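BluB-like flavoprotein (PDB 3EO8) binds flavin mononucleotide and is probably an oxidoreductase of the nitroreductase family, resembling BluB. Local coordinates at residues 46-51 and 102-107; 160-165 and 190-195; 39-44 and 109-114. One frame throughout, in Å; residues are numbered along the deposited sequence.

Interaction 1: 46-51 and 102-107; sequences WHFVVI and VLVLVF
V102 opens the contact by laying CG1 against CG1 of V50 at 4.0 Å, while its CA makes a CA-H...O contact with I51 O. L103 follows with a pair of backbone bonds to I51: N reaches I51 O, and O takes I51 N at 2.8 Å. On the next residue the side chain passes to the other face of the sheet, where V104 CG1 meets the rim of the F48 ring, 4.1 Å from CD2. L105 repeats the reciprocal pair of hydrogen bonds with V49, its O accepting V49 N at 2.8 Å with an almost straight N-H...O angle of 175°, and its CD1 packs 3.8 Å from CD1 of I51. These are neighbouring antiparallel strands, running at 159° to each other, in the central sheet of the nitroreductase fold; beyond strand 47-51 the sheet runs on into a strand of the second subunit. On the face that carries F48, V50, V104 and V106, branched and aromatic residues suit the packing, since F48 and V50 lie against helix 24-35. V106 stands side by side with F48: its CG1, anti to the backbone N (chi1 -168°), comes over one face of the phenyl ring, 4.1 Å from the centroid, in a CH-pi contact. F107 ends the ladder opposite H47, its N bonded to H47 O at 2.8 Å and its O to H47 N. The F107 ring receives CG2 of V49 obliquely and also meets the ring of F183, and H47, partly exposed, has its NE2 hydrogen-bonded to OG1 of T216 of the second subunit.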
loop_
_atom_site.group_PDB
_atom_site.type_symbol
_atom_site.label_atom_id
_atom_site.label_comp_id
_atom_site.label_asym_id
_atom_site.label_seq_id
_atom_site.Cartn_x
_atom_site.Cartn_y
_atom_site.Cartn_z
ATOM N N TRP A 46 3.535 4.876 -10.096
ATOM C CA TRP A 46 2.116 4.820 -10.413
ATOM C C TRP A 46 1.809 5.568 -11.697
ATOM O O TRP A 46 2.475 6.561 -11.999
ATOM C CB TRP A 46 1.304 5.417 -9.270
ATOM C CG TRP A 46 1.846 6.717 -8.679
ATOM C CD1 TRP A 46 1.851 7.954 -9.244
ATOM C CD2 TRP A 46 2.340 6.888 -7.352
ATOM N NE1 TRP A 46 2.364 8.879 -8.358
ATOM C CE2 TRP A 46 2.671 8.243 -7.191
ATOM C CE3 TRP A 46 2.577 6.007 -6.291
ATOM C CZ2 TRP A 46 3.210 8.748 -5.989
ATOM C CZ3 TRP A 46 3.118 6.496 -5.124
ATOM C CH2 TRP A 46 3.413 7.865 -4.973
ATOM N N HIS A 47 0.815 5.070 -12.437
ATOM C CA HIS A 47 0.279 5.758 -13.621
ATOM C C HIS A 47 -1.206 5.426 -13.696
ATOM O O HIS A 47 -1.584 4.262 -13.702
ATOM C CB HIS A 47 0.981 5.327 -14.932
ATOM C CG HIS A 47 0.641 6.212 -16.093
ATOM N ND1 HIS A 47 1.330 7.370 -16.368
ATOM C CD2 HIS A 47 -0.352 6.140 -17.006
ATOM C CE1 HIS A 47 0.795 7.961 -17.422
ATOM N NE2 HIS A 47 -0.228 7.233 -17.827
ATOM N N PHE A 48 -2.048 6.447 -13.756
ATOM C CA PHE A 48 -3.485 6.248 -13.746
ATOM C C PHE A 48 -4.057 6.403 -15.156
ATOM O O PHE A 48 -3.989 7.497 -15.730
ATOM C CB PHE A 48 -4.159 7.274 -12.802
ATOM C CG PHE A 48 -3.729 7.125 -11.375
ATOM C CD1 PHE A 48 -2.497 7.621 -10.946
ATOM C CD2 PHE A 48 -4.527 6.451 -10.466
ATOM C CE1 PHE A 48 -2.072 7.425 -9.636
ATOM C CE2 PHE A 48 -4.115 6.261 -9.158
ATOM C CZ PHE A 48 -2.888 6.742 -8.738
ATOM N N VAL A 49 -4.654 5.329 -15.678
ATOM C CA VAL A 49 -5.291 5.335 -16.986
ATOM C C VAL A 49 -6.783 5.452 -16.804
ATOM O O VAL A 49 -7.415 4.565 -16.261
ATOM C CB VAL A 49 -4.947 4.059 -17.786
ATOM C CG1 VAL A 49 -5.609 4.077 -19.171
ATOM C CG2 VAL A 49 -3.443 3.925 -17.913
ATOM N N VAL A 50 -7.349 6.578 -17.230
ATOM C CA VAL A 50 -8.746 6.863 -16.969
ATOM C C VAL A 50 -9.636 6.525 -18.166
ATOM O O VAL A 50 -9.458 7.074 -19.263
ATOM C CB VAL A 50 -8.906 8.350 -16.655
ATOM C CG1 VAL A 50 -10.373 8.657 -16.373
ATOM C CG2 VAL A 50 -8.054 8.719 -15.447
ATOM N N ILE A 51 -10.595 5.624 -17.966
ATOM C CA ILE A 51 -11.432 5.153 -19.049
ATOM C C ILE A 51 -12.885 5.444 -18.791
ATOM O O ILE A 51 -13.412 5.093 -17.746
ATOM C CB ILE A 51 -11.273 3.624 -19.241
ATOM C CG1 ILE A 51 -9.846 3.287 -19.596
ATOM C CG2 ILE A 51 -12.192 3.105 -20.358
ATOM C CD1 ILE A 51 -9.501 1.822 -19.364
ATOM N N VAL A 102 -16.895 5.288 -14.736
ATOM C CA VAL A 102 -15.451 5.421 -14.948
ATOM C C VAL A 102 -14.737 4.205 -14.413
ATOM O O VAL A 102 -15.041 3.746 -13.318
ATOM C CB VAL A 102 -14.882 6.671 -14.235
ATOM C CG1 VAL A 102 -13.369 6.770 -14.435
ATOM C CG2 VAL A 102 -15.607 7.933 -14.687
ATOM N N LEU A 103 -13.804 3.687 -15.204
ATOM C CA LEU A 103 -12.861 2.652 -14.797
ATOM C C LEU A 103 -11.472 3.279 -14.832
ATOM O O LEU A 103 -11.071 3.814 -15.852
ATOM C CB LEU A 103 -12.870 1.457 -15.743
ATOM C CG LEU A 103 -11.910 0.335 -15.413
ATOM C CD1 LEU A 103 -12.230 -0.210 -14.010
ATOM C CD2 LEU A 103 -11.948 -0.758 -16.495
ATOM N N VAL A 104 -10.732 3.184 -13.728
ATOM C CA VAL A 104 -9.360 3.658 -13.710
ATOM C C VAL A 104 -8.446 2.446 -13.578
ATOM O O VAL A 104 -8.617 1.633 -12.687
ATOM C CB VAL A 104 -9.105 4.622 -12.567
ATOM C CG1 VAL A 104 -7.693 5.184 -12.681
ATOM C CG2 VAL A 104 -10.183 5.752 -12.549
ATOM N N LEU A 105 -7.490 2.296 -14.477
ATOM C CA LEU A 105 -6.518 1.248 -14.357
ATOM C C LEU A 105 -5.306 1.881 -13.751
ATOM O O LEU A 105 -4.776 2.875 -14.297
ATOM C CB LEU A 105 -6.160 0.652 -15.716
ATOM C CG LEU A 105 -7.322 0.122 -16.547
ATOM C CD1 LEU A 105 -6.766 -0.390 -17.855
ATOM C CD2 LEU A 105 -8.087 -0.926 -15.824
ATOM N N VAL A 106 -4.879 1.340 -12.621
ATOM C CA VAL A 106 -3.740 1.882 -11.925
ATOM C C VAL A 106 -2.567 0.983 -12.226
ATOM O O VAL A 106 -2.496 -0.168 -11.740
ATOM C CB VAL A 106 -3.959 1.996 -10.415
ATOM C CG1 VAL A 106 -2.865 2.821 -9.870
ATOM C CG2 VAL A 106 -5.323 2.685 -10.114
ATOM N N PHE A 107 -1.669 1.504 -13.063
ATOM C CA PHE A 107 -0.429 0.810 -13.412
ATOM C C PHE A 107 0.644 1.144 -12.386
ATOM O O PHE A 107 0.616 2.188 -11.755
ATOM C CB PHE A 107 0.063 1.196 -14.815
ATOM C CG PHE A 107 -0.634 0.453 -15.923
ATOM C CD1 PHE A 107 -1.940 0.766 -16.275
ATOM C CD2 PHE A 107 0.000 -0.578 -16.588
ATOM C CE1 PHE A 107 -2.590 0.081 -17.306
ATOM C CE2 PHE A 107 -0.635 -1.290 -17.587
ATOM C CZ PHE A 107 -1.939 -0.962 -17.963
#

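Interaction 2: 160-165 and 190-195; sequences SCWLTS and LGAMLA. With FMN (flavin mononucleotide), chain G.
Strands 160-163 and 190-195 run antiparallel at 158°, and four backbone bonds tie C161 to A195 and L163 to M193, the shortest from L163 N to M193 O at 2.7 Å. Between these pairs W162 faces L194, whose branched side chain carries CD2 back over the neighbouring strand to 3.9 Å from W162 CA. On the same face the indole ring of W162 brings NE1 to 3.7 Å from A192 CB, a small methyl that leaves room for the broad ring. The indole meets the flavin too: methyl C8M sits over the centre of one face, 3.8 Å above its plane. The indole NE1 is bonded to Q140 of the second subunit, which helps to fix the rotation of the ring. On the other face, L163 CD1 packs 4.2 Å from A195 CB, and CD2 lies near CE of the selenomethionine M193. C161 holds SG anti to its own N (chi1 -172°), which brings the sulfur to 3.4 Å from flavin N1. T164 turns the chain out of the strand, its CG2 resting 3.5 Å from G191 O, and here the backbone starts to serve the cofactor. T164 N donates to flavin N5 at 3.2 Å and S165 N to O4, so that the isoalloxazine edge is read by main-chain N-H groups; hydrogen bonding at N5 and O4 would be expected to tune the electron affinity of the ring. G191 and A192 together face V106 as a classic beta bulge. A strand end whose amides bind the N5-O4 edge of FMN, with the second subunit closing the pocket, is the active-site architecture of the dimeric nitroreductase family.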
loop_
_atom_site.group_PDB
_atom_site.type_symbol
_atom_site.label_atom_id
_atom_site.label_comp_id
_atom_site.label_asym_id
_atom_site.label_seq_id
_atom_site.Cartn_x
_atom_site.Cartn_y
_atom_site.Cartn_z
ATOM N N SER A 160 -15.777 5.056 -4.655
ATOM C CA SER A 160 -15.109 4.106 -5.499
ATOM C C SER A 160 -14.943 2.757 -4.796
ATOM O O SER A 160 -15.142 2.630 -3.586
ATOM C CB SER A 160 -13.708 4.662 -5.881
ATOM O OG SER A 160 -12.815 4.673 -4.760
ATOM N N CYS A 161 -14.548 1.766 -5.568
ATOM C CA CYS A 161 -14.098 0.511 -5.015
ATOM C C CYS A 161 -12.782 0.256 -5.661
ATOM O O CYS A 161 -12.619 0.468 -6.855
ATOM C CB CYS A 161 -15.051 -0.641 -5.322
ATOM S SG CYS A 161 -14.706 -2.231 -4.470
ATOM N N TRP A 162 -11.864 -0.212 -4.835
ATOM C CA TRP A 162 -10.526 -0.643 -5.212
ATOM C C TRP A 162 -10.592 -2.112 -5.606
ATOM O O TRP A 162 -11.232 -2.881 -4.918
ATOM C CB TRP A 162 -9.710 -0.474 -3.946
ATOM C CG TRP A 162 -8.214 -0.480 -3.984
ATOM C CD1 TRP A 162 -7.383 -1.227 -4.769
ATOM C CD2 TRP A 162 -7.383 0.203 -3.054
ATOM N NE1 TRP A 162 -6.079 -0.975 -4.423
ATOM C CE2 TRP A 162 -6.056 -0.108 -3.365
ATOM C CE3 TRP A 162 -7.640 1.095 -2.010
ATOM C CZ2 TRP A 162 -4.976 0.431 -2.660
ATOM C CZ3 TRP A 162 -6.568 1.643 -1.317
ATOM C CH2 TRP A 162 -5.249 1.291 -1.643
ATOM N N LEU A 163 -9.980 -2.493 -6.724
ATOM C CA LEU A 163 -9.992 -3.886 -7.164
ATOM C C LEU A 163 -8.626 -4.424 -7.470
ATOM O O LEU A 163 -7.859 -3.831 -8.218
ATOM C CB LEU A 163 -10.841 -4.046 -8.414
ATOM C CG LEU A 163 -12.348 -3.716 -8.297
ATOM C CD1 LEU A 163 -12.689 -2.241 -8.508
ATOM C CD2 LEU A 163 -13.153 -4.609 -9.277
ATOM N N THR A 164 -8.340 -5.599 -6.941
ATOM C CA THR A 164 -7.191 -6.375 -7.412
ATOM C C THR A 164 -7.617 -7.776 -7.823
ATOM O O THR A 164 -6.783 -8.567 -8.289
ATOM C CB THR A 164 -6.044 -6.428 -6.377
ATOM O OG1 THR A 164 -6.515 -6.939 -5.130
ATOM C CG2 THR A 164 -5.404 -5.038 -6.208
ATOM N N SER A 165 -8.897 -8.108 -7.693
ATOM C CA SER A 165 -9.350 -9.486 -7.934
ATOM C C SER A 165 -9.267 -9.875 -9.413
ATOM O O SER A 165 -9.320 -11.033 -9.739
ATOM C CB SER A 165 -10.774 -9.728 -7.420
ATOM O OG SER A 165 -11.706 -8.877 -8.034
ATOM N N LEU A 190 -0.354 -3.711 -14.605
ATOM C CA LEU A 190 -1.582 -3.380 -13.891
ATOM C C LEU A 190 -1.408 -3.704 -12.415
ATOM O O LEU A 190 -1.031 -4.820 -12.053
ATOM C CB LEU A 190 -2.748 -4.141 -14.482
ATOM C CG LEU A 190 -4.090 -3.779 -13.895
ATOM C CD1 LEU A 190 -4.472 -2.368 -14.267
ATOM C CD2 LEU A 190 -5.124 -4.818 -14.327
ATOM N N GLY A 191 -1.608 -2.717 -11.554
ATOM C CA GLY A 191 -1.567 -2.965 -10.114
ATOM C C GLY A 191 -2.946 -3.169 -9.495
ATOM O O GLY A 191 -3.149 -4.048 -8.654
ATOM N N ALA A 192 -3.884 -2.315 -9.887
ATOM C CA ALA A 192 -5.215 -2.304 -9.314
ATOM C C ALA A 192 -6.145 -1.607 -10.315
ATOM O O ALA A 192 -5.651 -0.951 -11.243
ATOM C CB ALA A 192 -5.217 -1.579 -7.963
HETATM N N MSE A 193 -7.462 -1.788 -10.157
HETATM C CA MSE A 193 -8.442 -0.914 -10.783
HETATM C C MSE A 193 -9.267 -0.225 -9.726
HETATM O O MSE A 193 -9.317 -0.637 -8.554
HETATM C CB MSE A 193 -9.374 -1.651 -11.752
HETATM C CG MSE A 193 -8.705 -2.777 -12.517
HETATM SE SE MSE A 193 -9.727 -3.517 -13.976
HETATM C CE MSE A 193 -11.143 -4.416 -13.046
ATOM N N LEU A 194 -9.868 0.885 -10.138
ATOM C CA LEU A 194 -10.847 1.597 -9.333
ATOM C C LEU A 194 -12.135 1.741 -10.136
ATOM O O LEU A 194 -12.109 2.219 -11.306
ATOM C CB LEU A 194 -10.340 2.969 -8.986
ATOM C CG LEU A 194 -9.189 3.047 -8.009
ATOM C CD1 LEU A 194 -8.428 4.391 -8.159
ATOM C CD2 LEU A 194 -9.767 2.883 -6.635
ATOM N N ALA A 195 -13.250 1.324 -9.534
ATOM C CA ALA A 195 -14.581 1.627 -10.079
ATOM C C ALA A 195 -15.010 2.937 -9.432
ATOM O O ALA A 195 -15.061 3.027 -8.202
ATOM C CB ALA A 195 -15.612 0.506 -9.754
HETATM N N1 FMN G . -13.419 -5.194 -3.312
HETATM C C2 FMN G . -14.004 -5.873 -4.354
HETATM O O2 FMN G . -15.234 -5.983 -4.462
HETATM N N3 FMN G . -13.217 -6.438 -5.320
HETATM C C4 FMN G . -11.855 -6.408 -5.268
HETATM O O4 FMN G . -11.190 -6.928 -6.193
HETATM C C4A FMN G . -11.254 -5.724 -4.219
HETATM N N5 FMN G . -9.877 -5.638 -4.153
HETATM C C5A FMN G . -9.273 -4.928 -3.138
HETATM C C6 FMN G . -7.893 -4.836 -3.130
HETATM C C7 FMN G . -7.266 -4.119 -2.126
HETATM C C7M FMN G . -5.849 -3.717 -2.374
HETATM C C8 FMN G . -8.034 -3.472 -1.150
HETATM C C8M FMN G . -7.409 -2.389 -0.317
HETATM C C9 FMN G . -9.416 -3.566 -1.177
HETATM C C9A FMN G . -10.054 -4.287 -2.173
HETATM N N10 FMN G . -11.441 -4.429 -2.211
HETATM C C10 FMN G . -12.039 -5.096 -3.261
HETATM C "C1'" FMN G . -12.331 -3.845 -1.146
HETATM C "C2'" FMN G . -12.382 -4.692 0.125
HETATM O "O2'" FMN G . -13.195 -5.841 -0.079
HETATM C "C3'" FMN G . -12.965 -3.845 1.248
HETATM O "O3'" FMN G . -12.095 -2.743 1.481
HETATM C "C4'" FMN G . -13.235 -4.582 2.557
HETATM O "O4'" FMN G . -14.188 -5.615 2.380
HETATM C "C5'" FMN G . -13.752 -3.574 3.591
HETATM O "O5'" FMN G . -14.975 -3.031 3.130
HETATM P P FMN G . -15.152 -1.420 3.101
HETATM O O1P FMN G . -16.526 -1.088 2.599
HETATM O O2P FMN G . -14.087 -0.924 2.136
HETATM O O3P FMN G . -14.891 -0.793 4.464
#

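Interaction 3: 39-44 and 109-114; sequences SGKNIQ and KVYNPS. With FMN (flavin mononucleotide), chain K; ACT (acetate ion), chain H.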
loop_
_atom_site.group_PDB
_atom_site.type_symbol
_atom_site.label_atom_id
_atom_site.label_comp_id
_atom_site.label_asym_id
_atom_site.label_seq_id
_atom_site.Cartn_x
_atom_site.Cartn_y
_atom_site.Cartn_z
ATOM N N SER A 39 6.365 7.660 -1.198
ATOM C CA SER A 39 6.783 6.458 -1.868
ATOM C C SER A 39 8.247 6.190 -1.626
ATOM O O SER A 39 9.015 7.114 -1.414
ATOM C CB SER A 39 6.488 6.560 -3.373
ATOM O OG SER A 39 7.273 7.560 -3.989
ATOM N N GLY A 40 8.641 4.921 -1.698
ATOM C CA GLY A 40 10.020 4.540 -1.417
ATOM C C GLY A 40 10.982 5.267 -2.330
ATOM O O GLY A 40 10.869 5.180 -3.549
ATOM N N LYS A 41 11.917 6.010 -1.735
ATOM C CA LYS A 41 12.927 6.763 -2.483
ATOM C C LYS A 41 12.283 7.647 -3.573
ATOM O O LYS A 41 12.864 7.890 -4.631
ATOM C CB LYS A 41 13.974 5.790 -3.050
ATOM C CG LYS A 41 14.909 5.250 -1.978
ATOM C CD LYS A 41 15.996 4.333 -2.514
ATOM C CE LYS A 41 16.705 3.589 -1.359
ATOM N NZ LYS A 41 17.848 2.701 -1.833
ATOM N N ASN A 42 11.088 8.158 -3.281
ATOM C CA ASN A 42 10.340 9.020 -4.218
ATOM C C ASN A 42 10.139 8.386 -5.591
ATOM O O ASN A 42 10.073 9.097 -6.581
ATOM C CB ASN A 42 11.016 10.392 -4.371
ATOM C CG ASN A 42 10.062 11.476 -4.845
ATOM O OD1 ASN A 42 8.860 11.479 -4.525
ATOM N ND2 ASN A 42 10.591 12.407 -5.629
ATOM N N ILE A 43 10.024 7.056 -5.637
ATOM C CA ILE A 43 9.854 6.342 -6.896
ATOM C C ILE A 43 8.549 6.707 -7.618
ATOM O O ILE A 43 8.502 6.660 -8.843
ATOM C CB ILE A 43 9.959 4.812 -6.719
ATOM C CG1 ILE A 43 9.974 4.121 -8.080
ATOM C CG2 ILE A 43 8.819 4.288 -5.841
ATOM C CD1 ILE A 43 10.397 2.652 -8.008
ATOM N N GLN A 44 7.507 7.095 -6.877
ATOM C CA GLN A 44 6.233 7.444 -7.480
ATOM C C GLN A 44 5.855 6.436 -8.558
ATOM O O GLN A 44 5.597 6.797 -9.703
ATOM C CB GLN A 44 6.262 8.841 -8.063
ATOM C CG GLN A 44 6.616 9.931 -7.063
ATOM C CD GLN A 44 7.127 11.182 -7.747
ATOM O OE1 GLN A 44 6.348 12.042 -8.135
ATOM N NE2 GLN A 44 8.441 11.290 -7.890
ATOM N N LYS A 109 5.004 -0.216 -11.107
ATOM C CA LYS A 109 6.222 -0.890 -11.456
ATOM C C LYS A 109 6.961 -1.361 -10.196
ATOM O O LYS A 109 6.695 -0.878 -9.077
ATOM C CB LYS A 109 7.106 0.012 -12.316
ATOM C CG LYS A 109 7.637 1.267 -11.623
ATOM C CD LYS A 109 8.660 2.012 -12.480
ATOM C CE LYS A 109 8.974 3.372 -11.822
ATOM N NZ LYS A 109 10.203 4.063 -12.319
ATOM N N VAL A 110 7.865 -2.322 -10.369
ATOM C CA VAL A 110 8.574 -2.897 -9.235
ATOM C C VAL A 110 9.501 -1.866 -8.611
ATOM O O VAL A 110 10.123 -1.077 -9.317
ATOM C CB VAL A 110 9.396 -4.160 -9.643
ATOM C CG1 VAL A 110 10.308 -4.590 -8.502
ATOM C CG2 VAL A 110 8.486 -5.284 -10.040
ATOM N N TYR A 111 9.548 -1.842 -7.288
ATOM C CA TYR A 111 10.496 -1.030 -6.522
ATOM C C TYR A 111 11.407 -1.983 -5.767
ATOM O O TYR A 111 10.938 -2.762 -4.952
ATOM C CB TYR A 111 9.766 -0.120 -5.548
ATOM C CG TYR A 111 10.675 0.565 -4.577
ATOM C CD1 TYR A 111 11.662 1.431 -5.022
ATOM C CD2 TYR A 111 10.562 0.360 -3.211
ATOM C CE1 TYR A 111 12.509 2.058 -4.130
ATOM C CE2 TYR A 111 11.384 0.997 -2.334
ATOM C CZ TYR A 111 12.375 1.845 -2.809
ATOM O OH TYR A 111 13.223 2.466 -1.918
ATOM N N ASN A 112 12.704 -1.948 -6.080
ATOM C CA ASN A 112 13.698 -2.760 -5.370
ATOM C C ASN A 112 14.098 -1.974 -4.113
ATOM O O ASN A 112 14.721 -0.914 -4.219
ATOM C CB ASN A 112 14.905 -3.040 -6.270
ATOM C CG ASN A 112 14.587 -4.009 -7.395
ATOM O OD1 ASN A 112 13.689 -4.871 -7.283
ATOM N ND2 ASN A 112 15.309 -3.869 -8.496
ATOM N N PRO A 113 13.697 -2.454 -2.926
ATOM C CA PRO A 113 13.796 -1.651 -1.703
ATOM C C PRO A 113 15.199 -1.676 -1.110
ATOM O O PRO A 113 16.061 -2.365 -1.626
ATOM C CB PRO A 113 12.798 -2.343 -0.761
ATOM C CG PRO A 113 12.875 -3.809 -1.194
ATOM C CD PRO A 113 13.112 -3.785 -2.671
ATOM N N SER A 114 15.409 -0.935 -0.017
ATOM C CA SER A 114 16.701 -0.912 0.650
ATOM C C SER A 114 17.055 -2.298 1.088
ATOM O O SER A 114 16.191 -3.050 1.522
ATOM C CB SER A 114 16.640 0.003 1.869
ATOM O OG SER A 114 15.970 1.204 1.502
HETATM N N1 FMN K . 12.117 7.631 4.144
HETATM C C2 FMN K . 13.284 7.414 4.839
HETATM O O2 FMN K . 13.985 8.376 5.174
HETATM N N3 FMN K . 13.680 6.129 5.159
HETATM C C4 FMN K . 12.927 5.035 4.783
HETATM O O4 FMN K . 13.253 3.918 5.192
HETATM C C4A FMN K . 11.760 5.232 4.051
HETATM N N5 FMN K . 10.959 4.186 3.633
HETATM C C5A FMN K . 9.783 4.394 2.957
HETATM C C6 FMN K . 8.949 3.323 2.603
HETATM C C7 FMN K . 7.770 3.544 1.898
HETATM C C7M FMN K . 6.802 2.393 1.797
HETATM C C8 FMN K . 7.352 4.843 1.637
HETATM C C8M FMN K . 5.900 5.131 1.272
HETATM C C9 FMN K . 8.180 5.919 2.001
HETATM C C9A FMN K . 9.371 5.710 2.683
HETATM N N10 FMN K . 10.199 6.753 3.028
HETATM C C10 FMN K . 11.355 6.539 3.756
HETATM C "C1'" FMN K . 9.873 8.170 2.646
HETATM C "C2'" FMN K . 10.249 8.556 1.207
HETATM O "O2'" FMN K . 11.686 8.728 1.064
HETATM C "C3'" FMN K . 9.517 9.858 0.809
HETATM O "O3'" FMN K . 8.116 9.661 0.839
HETATM C "C4'" FMN K . 9.884 10.369 -0.595
HETATM O "O4'" FMN K . 11.248 10.672 -0.734
HETATM C "C5'" FMN K . 9.148 11.662 -0.910
HETATM O "O5'" FMN K . 9.416 12.659 0.042
HETATM P P FMN K . 8.172 13.304 0.858
HETATM O O1P FMN K . 8.710 14.340 1.818
HETATM O O2P FMN K . 7.500 12.153 1.572
HETATM O O3P FMN K . 7.228 13.964 -0.105
HETATM C C ACT H . 13.639 5.995 1.240
HETATM O O ACT H . 12.545 5.559 0.905
HETATM O OXT ACT H . 13.760 7.191 1.048
HETATM C CH3 ACT H . 14.711 5.141 1.830
HETATM O O HOH W 1 16.791 0.401 -3.129
HETATM O O HOH W 2 9.766 6.548 -11.210
#
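I43 and Y111 make the apolar heart of this contact, with I43 CD1 lying 3.5 Å from Y111 CD1 and approaching the ring obliquely. Isoleucine suits the place because its CG1 arm, anti to the backbone N (chi1 -172°), carries CD1 across to the tyrosine while CG1 itself meets the CE methylene of K109 at 3.9 Å. G40 lies beside the same ring, its O 3.6 Å from Y111 CE1; having no side chain, it lets the ring lie against its backbone, with CA 3.9 Å from Y111 CE2. K41 crosses the tyrosine at about a right angle: its extended aliphatic chain runs past the hydroxyl, CG being 3.3 Å from Y111 OH, and its CE comes near S114 OG. The two lysine ammonium groups reach their partners through water. K41 NZ donates to a water that in turn donates to N112 O, and K109 NZ to another, 2.8 Å away, which is bonded to I43 O.

Further out, the loop 39-44 holds its own shape. N42 N bonds to S39 O and I43 N to G40 O, S39 OG accepts Q44 N at 2.9 Å, and Q44 NE2 binds N42 O almost in line, at an N-H...O angle of 170°. P113 N lies over one face of the Y111 ring, toward its rim, and P113 packs on helix 126-133. N42 ND2 and Q44 OE1 bond to S207 and K209 of the second subunit. K41 N holds an acetate, probably from the crystallisation liquor, next to the flavin, and S39 N makes a weak bond to ribityl O3'. Such a loop contributed across the dimer interface belongs to the FMN pocket of nitroreductase-family dimers.

In the fold
Interactions 1 and 2 are parts of the four-stranded antiparallel sheet of this chain, their centres 9 Å apart, and join where strands 102-108 and 189-197 lie side by side: V106 bonds to G191 and A192 across that seam. Interaction 3 sits about 19 Å from the centre of interaction 1 and 20 Å from that of interaction 2, among loops flanking strands 47-51 and 102-108. Along the chain, interaction 3 encloses interaction 1, and interaction 2 follows both. W46 and S39 touch, linking sheet to loop. All three meet the second subunit, and interactions 2 and 3 line different FMN sites, so each pocket draws on both chains of the dimer.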